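Local coordinates for pheromome Binding Protein (Epiphyas postvittana, PDB 6VQ5) that probably binds hydrophobic odorants such as sex pheromones and carries them in the insect's olfactory system, at residues Ala92-Cys97 with Lys116-Asn121. Residues are numbered along the deposited sequence; the frame is centred on the assembly and turned at random.
Sequences AILHEC and KCFRTN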
loop_
_atom_site.group_PDB
_atom_site.type_symbol
_atom_site.label_atom_id
_atom_site.label_comp_id
_atom_site.label_asym_id
_atom_site.label_seq_id
_atom_site.Cartn_x
_atom_site.Cartn_y
_atom_site.Cartn_z
ATOM N N ALA A 92 -5.341 -11.688 -2.916
ATOM C CA ALA A 92 -6.125 -11.902 -4.154
ATOM C C ALA A 92 -6.555 -10.538 -4.709
ATOM O O ALA A 92 -6.294 -10.278 -5.898
ATOM C CB ALA A 92 -7.306 -12.800 -3.896
ATOM N N ILE A 93 -7.151 -9.690 -3.865
ATOM C CA ILE A 93 -7.603 -8.318 -4.241
ATOM C C ILE A 93 -6.386 -7.486 -4.673
ATOM O O ILE A 93 -6.507 -6.756 -5.677
ATOM C CB ILE A 93 -8.421 -7.660 -3.105
ATOM C CG1 ILE A 93 -9.891 -8.091 -3.162
ATOM C CG2 ILE A 93 -8.295 -6.142 -3.129
ATOM C CD1 ILE A 93 -10.529 -8.267 -1.806
ATOM N N LEU A 94 -5.263 -7.583 -3.963
ATOM C CA LEU A 94 -4.040 -6.791 -4.275
ATOM C C LEU A 94 -3.509 -7.208 -5.650
ATOM O O LEU A 94 -3.112 -6.309 -6.416
ATOM C CB LEU A 94 -2.989 -7.002 -3.178
ATOM C CG LEU A 94 -1.659 -6.273 -3.377
ATOM C CD1 LEU A 94 -1.862 -4.766 -3.399
ATOM C CD2 LEU A 94 -0.660 -6.670 -2.308
ATOM N N HIS A 95 -3.510 -8.511 -5.955
ATOM C CA HIS A 95 -3.018 -9.052 -7.245
ATOM C C HIS A 95 -3.879 -8.506 -8.381
ATOM O O HIS A 95 -3.307 -8.134 -9.414
ATOM C CB HIS A 95 -2.977 -10.591 -7.239
ATOM C CG HIS A 95 -2.368 -11.171 -8.476
ATOM N ND1 HIS A 95 -1.163 -10.714 -8.995
ATOM C CD2 HIS A 95 -2.806 -12.129 -9.323
ATOM C CE1 HIS A 95 -0.886 -11.376 -10.100
ATOM N NE2 HIS A 95 -1.879 -12.253 -10.323
ATOM N N GLU A 96 -5.200 -8.464 -8.206
ATOM C CA GLU A 96 -6.127 -8.064 -9.295
ATOM C C GLU A 96 -5.928 -6.580 -9.600
ATOM O O GLU A 96 -5.884 -6.221 -10.785
ATOM C CB GLU A 96 -7.568 -8.453 -8.964
ATOM C CG GLU A 96 -7.953 -9.808 -9.552
ATOM C CD GLU A 96 -7.710 -9.976 -11.052
ATOM O OE1 GLU A 96 -7.581 -8.937 -11.749
ATOM O OE2 GLU A 96 -7.642 -11.135 -11.531
ATOM N N CYS A 97 -5.763 -5.763 -8.565
ATOM C CA CYS A 97 -5.401 -4.325 -8.654
ATOM C C CYS A 97 -4.083 -4.157 -9.422
ATOM O O CYS A 97 -4.025 -3.298 -10.331
ATOM C CB CYS A 97 -5.266 -3.740 -7.257
ATOM S SG CYS A 97 -6.848 -3.522 -6.406
ATOM N N LYS A 116 -4.878 2.539 -3.834
ATOM C CA LYS A 116 -6.274 3.058 -3.828
ATOM C C LYS A 116 -7.251 1.953 -4.254
ATOM O O LYS A 116 -8.289 1.780 -3.599
ATOM C CB LYS A 116 -6.394 4.251 -4.771
ATOM C CG LYS A 116 -5.716 5.515 -4.278
ATOM C CD LYS A 116 -6.233 6.745 -4.977
ATOM C CE LYS A 116 -5.656 6.939 -6.361
ATOM N NZ LYS A 116 -6.325 8.069 -7.028
ATOM N N CYS A 117 -6.938 1.257 -5.340
ATOM C CA CYS A 117 -7.685 0.075 -5.817
ATOM C C CYS A 117 -7.813 -0.928 -4.666
ATOM O O CYS A 117 -8.935 -1.376 -4.379
ATOM C CB CYS A 117 -6.976 -0.534 -7.017
ATOM S SG CYS A 117 -7.727 -2.083 -7.566
ATOM N N PHE A 118 -6.698 -1.248 -4.016
ATOM C CA PHE A 118 -6.635 -2.188 -2.869
ATOM C C PHE A 118 -7.571 -1.710 -1.749
ATOM O O PHE A 118 -8.503 -2.432 -1.378
ATOM C CB PHE A 118 -5.199 -2.325 -2.358
ATOM C CG PHE A 118 -5.089 -3.168 -1.123
ATOM C CD1 PHE A 118 -5.234 -4.543 -1.201
ATOM C CD2 PHE A 118 -4.870 -2.585 0.119
ATOM C CE1 PHE A 118 -5.137 -5.325 -0.057
ATOM C CE2 PHE A 118 -4.794 -3.361 1.268
ATOM C CZ PHE A 118 -4.913 -4.733 1.175
ATOM N N ARG A 119 -7.313 -0.517 -1.209
ATOM C CA ARG A 119 -8.050 0.020 -0.037
ATOM C C ARG A 119 -9.551 0.025 -0.347
ATOM O O ARG A 119 -10.327 -0.362 0.535
ATOM C CB ARG A 119 -7.540 1.417 0.311
ATOM C CG ARG A 119 -8.377 2.149 1.345
ATOM C CD ARG A 119 -8.387 1.403 2.653
ATOM N NE ARG A 119 -9.275 2.035 3.617
ATOM C CZ ARG A 119 -10.542 1.687 3.848
ATOM N NH1 ARG A 119 -11.121 0.711 3.170
ATOM N NH2 ARG A 119 -11.236 2.352 4.750
ATOM N N THR A 120 -9.942 0.431 -1.549
ATOM C CA THR A 120 -11.369 0.564 -1.928
ATOM C C THR A 120 -12.013 -0.830 -2.046
ATOM O O THR A 120 -13.167 -0.952 -1.603
ATOM C CB THR A 120 -11.540 1.475 -3.155
ATOM O OG1 THR A 120 -11.291 2.822 -2.749
ATOM C CG2 THR A 120 -12.919 1.412 -3.768
ATOM N N ASN A 121 -11.316 -1.847 -2.569
ATOM C CA ASN A 121 -11.916 -3.182 -2.863
ATOM C C ASN A 121 -11.840 -4.139 -1.659
ATOM O O ASN A 121 -12.404 -5.249 -1.759
ATOM C CB ASN A 121 -11.290 -3.828 -4.099
ATOM C CG ASN A 121 -11.780 -3.232 -5.407
ATOM O OD1 ASN A 121 -12.700 -2.414 -5.452
ATOM N ND2 ASN A 121 -11.182 -3.657 -6.506
#
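Cys-97 and Cys-117 are joined covalently, SG to SG at 2.0 Å, with a chi3 of -80° that sets the two CB-SG bonds nearly perpendicular about the bridge. The sulfurs arrive by different torsions: SG of Cys-97 lies beside its backbone N (chi1 -72°), whereas SG of Cys-117 stands anti to its own N. About one turn before Cys-97, Ile-93 and Leu-94 pack against Phe-118, the residue that follows Cys-117. The ring of Phe-118 presents its CD1 corner to the facing helix, where CB of Leu-94 approaches obliquely at 3.9 Å and CG2 of Ile-93 comes within 4.0 Å, the isoleucine side chain crossing the phenylalanine at about a right angle. The two branches of Ile-93 divide the work: CG2 also meets CB of Asn-121 at 3.9 Å, while CD1 ends 3.6 Å from the backbone O of Asn-121. Replacing Ile-93 with alanine would remove both branches and would probably leave CD1 of Phe-118 and CB of Asn-121 without their CG2 neighbour, opening a gap between the two helices. Beyond the pair, Phe-118 also touches Tyr-36 of helix 28-37, and Leu-94 rests on Ile-68. The segment axes approach to 8.8 Å at 140°, a roughly antiparallel pairing of helices 84-100 and 107-121 pinned by one of the three disulfides that staple together the all-helical fold of insect pheromone-binding proteins.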